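Local coordinates for enterocine A immunity protein (Enterococcus faecium, PDB 2BL8), which confers immunity on bacteria to the antimicrobial action of the pediocin-like bacteriocin enterocin A, at residues 13-18 and 68-73; 29-34 and 52-57. All blocks are in the same frame, centred on the assembly; numbering follows the deposited sequence.

Contact 1: 13-18 and 68-73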
loop_
_atom_site.group_PDB
_atom_site.type_symbol
_atom_site.label_atom_id
_atom_site.label_comp_id
_atom_site.label_asym_id
_atom_site.label_seq_id
_atom_site.Cartn_x
_atom_site.Cartn_y
_atom_site.Cartn_z
ATOM N N TYR A 13 8.828 1.390 1.521
ATOM C CA TYR A 13 9.774 1.800 0.488
ATOM C C TYR A 13 11.179 1.325 0.842
ATOM O O TYR A 13 11.857 0.694 0.031
ATOM C CB TYR A 13 9.791 3.325 0.347
ATOM C CG TYR A 13 10.739 3.817 -0.728
ATOM C CD1 TYR A 13 10.268 4.184 -1.985
ATOM C CD2 TYR A 13 12.116 3.866 -0.501
ATOM C CE1 TYR A 13 11.141 4.587 -2.996
ATOM C CE2 TYR A 13 12.997 4.262 -1.504
ATOM C CZ TYR A 13 12.501 4.621 -2.750
ATOM O OH TYR A 13 13.366 5.013 -3.748
ATOM N N ASN A 14 11.613 1.646 2.058
ATOM C CA ASN A 14 12.946 1.273 2.517
ATOM C C ASN A 14 13.171 -0.227 2.558
ATOM O O ASN A 14 14.244 -0.705 2.191
ATOM C CB ASN A 14 13.215 1.876 3.899
ATOM C CG ASN A 14 13.595 3.341 3.826
ATOM O OD1 ASN A 14 13.400 3.995 2.800
ATOM N ND2 ASN A 14 14.136 3.868 4.917
ATOM N N ASP A 15 12.167 -0.979 2.995
ATOM C CA ASP A 15 12.317 -2.428 3.072
ATOM C C ASP A 15 12.504 -3.041 1.686
ATOM O O ASP A 15 13.324 -3.939 1.497
ATOM C CB ASP A 15 11.100 -3.064 3.745
ATOM C CG ASP A 15 11.368 -4.489 4.178
ATOM O OD1 ASP A 15 12.137 -4.672 5.143
ATOM O OD2 ASP A 15 10.828 -5.424 3.549
ATOM N N ILE A 16 11.736 -2.551 0.720
ATOM C CA ILE A 16 11.815 -3.051 -0.647
ATOM C C ILE A 16 13.088 -2.572 -1.340
ATOM O O ILE A 16 13.752 -3.340 -2.045
ATOM C CB ILE A 16 10.588 -2.586 -1.479
ATOM C CG1 ILE A 16 9.327 -3.307 -0.995
ATOM C CG2 ILE A 16 10.820 -2.868 -2.965
ATOM C CD1 ILE A 16 8.043 -2.807 -1.644
ATOM N N SER A 17 13.428 -1.304 -1.128
ATOM C CA SER A 17 14.600 -0.704 -1.753
ATOM C C SER A 17 15.910 -1.405 -1.417
ATOM O O SER A 17 16.810 -1.477 -2.256
ATOM C CB SER A 17 14.703 0.773 -1.367
ATOM O OG SER A 17 14.961 0.913 0.016
ATOM N N ILE A 18 16.023 -1.910 -0.193
ATOM C CA ILE A 18 17.238 -2.598 0.240
ATOM C C ILE A 18 17.527 -3.805 -0.640
ATOM O O ILE A 18 18.686 -4.171 -0.850
ATOM C CB ILE A 18 17.127 -3.047 1.712
ATOM C CG1 ILE A 18 17.124 -1.816 2.622
ATOM C CG2 ILE A 18 18.287 -3.971 2.074
ATOM C CD1 ILE A 18 17.000 -2.129 4.098
ATOM N N ARG A 68 6.072 -11.457 -5.298
ATOM C CA ARG A 68 5.610 -11.921 -3.994
ATOM C C ARG A 68 6.212 -11.071 -2.883
ATOM O O ARG A 68 7.423 -11.087 -2.667
ATOM C CB ARG A 68 6.000 -13.384 -3.760
ATOM C CG ARG A 68 5.396 -14.379 -4.736
ATOM C CD ARG A 68 3.875 -14.319 -4.748
ATOM N NE ARG A 68 3.289 -14.524 -3.428
ATOM C CZ ARG A 68 1.980 -14.594 -3.203
ATOM N NH1 ARG A 68 1.130 -14.478 -4.212
ATOM N NH2 ARG A 68 1.521 -14.775 -1.972
ATOM N N PHE A 69 5.366 -10.320 -2.188
ATOM C CA PHE A 69 5.824 -9.490 -1.081
ATOM C C PHE A 69 6.158 -10.417 0.080
ATOM O O PHE A 69 5.599 -11.507 0.190
ATOM C CB PHE A 69 4.717 -8.535 -0.630
ATOM C CG PHE A 69 4.363 -7.488 -1.644
ATOM C CD1 PHE A 69 5.284 -6.516 -2.004
ATOM C CD2 PHE A 69 3.100 -7.469 -2.230
ATOM C CE1 PHE A 69 4.957 -5.533 -2.934
ATOM C CE2 PHE A 69 2.761 -6.492 -3.161
ATOM C CZ PHE A 69 3.691 -5.522 -3.514
ATOM N N THR A 70 7.070 -9.993 0.947
ATOM C CA THR A 70 7.417 -10.815 2.100
ATOM C C THR A 70 6.260 -10.708 3.085
ATOM O O THR A 70 5.425 -9.809 2.972
ATOM C CB THR A 70 8.706 -10.320 2.790
ATOM O OG1 THR A 70 8.510 -8.991 3.291
ATOM C CG2 THR A 70 9.864 -10.316 1.806
ATOM N N GLU A 71 6.206 -11.625 4.045
ATOM C CA GLU A 71 5.142 -11.613 5.046
ATOM C C GLU A 71 5.082 -10.251 5.741
ATOM O O GLU A 71 4.002 -9.708 5.976
ATOM C CB GLU A 71 5.396 -12.711 6.082
ATOM C CG GLU A 71 4.292 -12.890 7.108
ATOM C CD GLU A 71 3.505 -14.169 6.898
ATOM O OE1 GLU A 71 4.139 -15.239 6.791
ATOM O OE2 GLU A 71 2.257 -14.106 6.849
ATOM N N TYR A 72 6.248 -9.701 6.058
ATOM C CA TYR A 72 6.332 -8.405 6.723
ATOM C C TYR A 72 5.817 -7.275 5.829
ATOM O O TYR A 72 5.090 -6.395 6.291
ATOM C CB TYR A 72 7.781 -8.138 7.141
ATOM C CG TYR A 72 8.035 -6.745 7.670
ATOM C CD1 TYR A 72 7.297 -6.233 8.739
ATOM C CD2 TYR A 72 9.015 -5.935 7.097
ATOM C CE1 TYR A 72 7.527 -4.945 9.219
ATOM C CE2 TYR A 72 9.253 -4.650 7.572
ATOM C CZ TYR A 72 8.508 -4.162 8.628
ATOM O OH TYR A 72 8.745 -2.888 9.084
ATOM N N GLN A 73 6.195 -7.299 4.554
ATOM C CA GLN A 73 5.739 -6.279 3.614
ATOM C C GLN A 73 4.217 -6.345 3.469
ATOM O O GLN A 73 3.553 -5.312 3.380
ATOM C CB GLN A 73 6.423 -6.466 2.255
ATOM C CG GLN A 73 7.912 -6.136 2.287
ATOM C CD GLN A 73 8.642 -6.537 1.019
ATOM O OE1 GLN A 73 8.102 -7.253 0.178
ATOM N NE2 GLN A 73 9.884 -6.085 0.885
#
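Asp15 and Gln73 mark the closest approach of two backbones, their CA atoms 7.6 Å apart, where the last turn of one helix meets the first turn of another. Residues 13-17 belong to the C-terminal part of a helix, whereas 68-70 run as an extended lead-in to the helix that opens at Glu71. Thr70 is the N-cap of that helix and forms a capping box with Gln73: Gln73 N gives a hydrogen bond to Thr70 OG1, and Thr70 N returns one of 3.0 Å to Gln73 OE1, reaching the oxygen from above the carbonyl plane.

This reciprocal pair leaves the other half of the Gln73 amide directed at the partner helix. Its NE2 donates to Asp15 OD2 over 2.9 Å, a bent bond of 144° that arrives on the anti side of the carboxylate, and the amide and carboxylate planes stand nearly perpendicular. Both ends of one amide are thus used, which fixes its rotation and links the helix cap to the tertiary contact. Asp15 swings its CG anti to the backbone N (chi1 -165°), and its other oxygen, OD1, lies at the edge of the Tyr72 ring, in the ring plane and 3.8 Å from CE2. Ile16 lays CG1 alongside the amide, 3.4 Å from Gln73 NE2, and its apolar contact is the looser one of CD1 with Phe69 CE1, 4.3 Å. The capping box is a standard helix-start motif; here the amide of its glutamine also donates to an aspartate of helix 5-17.

Inward of this partly buried seam, Ile16 also packs on Ile27 and Leu28 of helix 25-38, and Phe69 packs on Ile77 of helix 71-84, so that the ends of helices 5-17 and 71-84 join the four-helix body.

Contact 2: 29-34 and 52-57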
loop_
_atom_site.group_PDB
_atom_site.type_symbol
_atom_site.label_atom_id
_atom_site.label_comp_id
_atom_site.label_asym_id
_atom_site.label_seq_id
_atom_site.Cartn_x
_atom_site.Cartn_y
_atom_site.Cartn_z
ATOM N N GLU A 29 8.899 3.768 -7.313
ATOM C CA GLU A 29 8.600 5.074 -7.888
ATOM C C GLU A 29 7.230 5.551 -7.419
ATOM O O GLU A 29 7.052 6.718 -7.066
ATOM C CB GLU A 29 8.632 4.993 -9.416
ATOM C CG GLU A 29 8.374 6.316 -10.121
ATOM C CD GLU A 29 8.565 6.215 -11.620
ATOM O OE1 GLU A 29 9.652 5.770 -12.047
ATOM O OE2 GLU A 29 7.634 6.581 -12.372
ATOM N N VAL A 30 6.262 4.642 -7.412
ATOM C CA VAL A 30 4.915 4.980 -6.975
ATOM C C VAL A 30 4.903 5.304 -5.484
ATOM O O VAL A 30 4.277 6.274 -5.058
ATOM C CB VAL A 30 3.930 3.828 -7.260
ATOM C CG1 VAL A 30 2.598 4.108 -6.591
ATOM C CG2 VAL A 30 3.727 3.689 -8.766
ATOM N N LEU A 31 5.593 4.495 -4.687
ATOM C CA LEU A 31 5.651 4.745 -3.253
ATOM C C LEU A 31 6.252 6.124 -3.000
ATOM O O LEU A 31 5.780 6.870 -2.139
ATOM C CB LEU A 31 6.486 3.668 -2.558
ATOM C CG LEU A 31 5.805 2.302 -2.450
ATOM C CD1 LEU A 31 6.809 1.278 -1.937
ATOM C CD2 LEU A 31 4.601 2.398 -1.521
ATOM N N GLN A 32 7.290 6.457 -3.760
ATOM C CA GLN A 32 7.949 7.747 -3.622
ATOM C C GLN A 32 6.951 8.870 -3.867
ATOM O O GLN A 32 6.840 9.797 -3.067
ATOM C CB GLN A 32 9.097 7.867 -4.628
ATOM C CG GLN A 32 9.727 9.252 -4.660
ATOM C CD GLN A 32 10.516 9.561 -3.406
ATOM O OE1 GLN A 32 11.605 9.025 -3.199
ATOM N NE2 GLN A 32 9.971 10.427 -2.560
ATOM N N LYS A 33 6.230 8.768 -4.980
ATOM C CA LYS A 33 5.232 9.757 -5.372
ATOM C C LYS A 33 4.158 9.931 -4.304
ATOM O O LYS A 33 3.759 11.053 -3.990
ATOM C CB LYS A 33 4.588 9.333 -6.695
ATOM C CG LYS A 33 3.599 10.335 -7.275
ATOM C CD LYS A 33 3.094 9.871 -8.637
ATOM C CE LYS A 33 2.132 10.878 -9.252
ATOM N NZ LYS A 33 1.668 10.449 -10.604
ATOM N N VAL A 34 3.687 8.818 -3.753
ATOM C CA VAL A 34 2.657 8.858 -2.722
ATOM C C VAL A 34 3.169 9.540 -1.452
ATOM O O VAL A 34 2.463 10.349 -0.846
ATOM C CB VAL A 34 2.172 7.426 -2.385
ATOM C CG1 VAL A 34 1.198 7.452 -1.216
ATOM C CG2 VAL A 34 1.506 6.822 -3.598
ATOM N N ASN A 52 -5.895 4.060 -0.848
ATOM C CA ASN A 52 -6.578 2.948 -1.494
ATOM C C ASN A 52 -6.106 2.739 -2.927
ATOM O O ASN A 52 -5.964 1.600 -3.378
ATOM C CB ASN A 52 -8.089 3.144 -1.471
ATOM C CG ASN A 52 -8.826 1.853 -1.736
ATOM O OD1 ASN A 52 -8.727 0.911 -0.955
ATOM N ND2 ASN A 52 -9.544 1.791 -2.848
ATOM N N ARG A 53 -5.864 3.830 -3.649
ATOM C CA ARG A 53 -5.378 3.720 -5.017
ATOM C C ARG A 53 -4.021 3.021 -5.000
ATOM O O ARG A 53 -3.707 2.216 -5.881
ATOM C CB ARG A 53 -5.232 5.108 -5.652
ATOM C CG ARG A 53 -6.554 5.806 -5.927
ATOM C CD ARG A 53 -6.358 7.210 -6.506
ATOM N NE ARG A 53 -5.552 7.219 -7.725
ATOM C CZ ARG A 53 -4.224 7.282 -7.752
ATOM N NH1 ARG A 53 -3.531 7.344 -6.622
ATOM N NH2 ARG A 53 -3.583 7.283 -8.913
ATOM N N LEU A 54 -3.221 3.335 -3.989
ATOM C CA LEU A 54 -1.898 2.743 -3.855
ATOM C C LEU A 54 -1.993 1.247 -3.601
ATOM O O LEU A 54 -1.282 0.460 -4.227
ATOM C CB LEU A 54 -1.126 3.410 -2.713
ATOM C CG LEU A 54 0.185 2.716 -2.327
ATOM C CD1 LEU A 54 1.128 2.659 -3.524
ATOM C CD2 LEU A 54 0.830 3.460 -1.174
ATOM N N VAL A 55 -2.876 0.852 -2.691
ATOM C CA VAL A 55 -3.027 -0.568 -2.377
ATOM C C VAL A 55 -3.539 -1.335 -3.596
ATOM O O VAL A 55 -3.059 -2.432 -3.894
ATOM C CB VAL A 55 -3.963 -0.777 -1.172
ATOM C CG1 VAL A 55 -4.149 -2.265 -0.913
ATOM C CG2 VAL A 55 -3.364 -0.111 0.064
ATOM N N ASN A 56 -4.503 -0.758 -4.309
ATOM C CA ASN A 56 -5.032 -1.389 -5.525
ATOM C C ASN A 56 -3.856 -1.681 -6.464
ATOM O O ASN A 56 -3.728 -2.776 -7.018
ATOM C CB ASN A 56 -5.969 -0.442 -6.280
ATOM C CG ASN A 56 -7.339 -0.305 -5.648
ATOM O OD1 ASN A 56 -8.113 0.567 -6.052
ATOM N ND2 ASN A 56 -7.655 -1.152 -4.677
ATOM N N TYR A 57 -3.015 -0.671 -6.660
ATOM C CA TYR A 57 -1.854 -0.783 -7.535
ATOM C C TYR A 57 -0.871 -1.867 -7.087
ATOM O O TYR A 57 -0.391 -2.661 -7.899
ATOM C CB TYR A 57 -1.124 0.563 -7.605
ATOM C CG TYR A 57 0.220 0.490 -8.290
ATOM C CD1 TYR A 57 0.322 0.467 -9.680
ATOM C CD2 TYR A 57 1.391 0.396 -7.542
ATOM C CE1 TYR A 57 1.564 0.350 -10.308
ATOM C CE2 TYR A 57 2.629 0.276 -8.155
ATOM C CZ TYR A 57 2.710 0.253 -9.535
ATOM O OH TYR A 57 3.946 0.127 -10.132
#
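Leu54 and Val30 meet because both side chains set out anti to their own backbone N: Leu54 through CG (chi1 170°), Val30 through CG1. Leu54 then turns at its second torsion, spreading its two methyls among three residues of the facing helix. The side chains of Val30 and Leu54 pass each other in opposite directions, and Leu54 CD1 touches Val30 CG1 at 3.7 Å. CD2 rests against Leu31 CD2 at 3.9 Å, the two leucines crossing at about a right angle, and also reaches Val34 CG1 at 4.0 Å. One leucine is therefore held between positions a single turn apart, Val30 and Val34, with Leu31 at its flank.

The same starting torsion in Tyr57 carries its ring toward the other branch of Val30. CG2 of the valine sits over one face of the ring, 4.0 Å from the centroid and 29° off the normal, a CH-pi contact whose shortest approach is 3.6 Å from Val30 CG2 to Tyr57 CE2. Val30 CG1 serves mainly the leucine, though it also brushes Tyr57 CD2. No hydrogen bond crosses between the segments; the match is one of shape and apolar surface, as in the core of a helical bundle.

Segments 29-34 and 52-57 run antiparallel, with 175° between their axes and a closest approach of 11.1 Å. That separation is spanned by branched side chains and a ring. Helix 71-84 contributes Leu80 against Leu54, and helix 5-17 brings Leu12 and Tyr13 against Leu31. Tyr57 continues along helix 25-38 to Asp26 and Ile27, while Asn52 and Asn56 of helix 48-64 hydrogen-bond to Arg85 and Tyr97 respectively. The contact is accordingly a central seam between helices 25-38 and 48-64, with the two remaining helices packed against its leucines.

In the fold
The two contacts illustrate how chemistry follows depth in an antiparallel helical bundle. Contact 2 is buried, its centre about 6 Å from the centre of the chain, and is wholly apolar across the segments. Contact 1 lies farther out, its centre about 11 Å from that of the chain, is only partly buried, and combines a carboxylate, presumably charged, and an amide with a little apolar packing. They hold different pairs, helices 5-17 and 71-84 in one and 25-38 and 48-64 in the other, yet their centres are about 14 Å apart and they touch: Tyr13 CD1 packs on Leu31 CB at 3.9 Å. Together the pairs bring all four helices into one body.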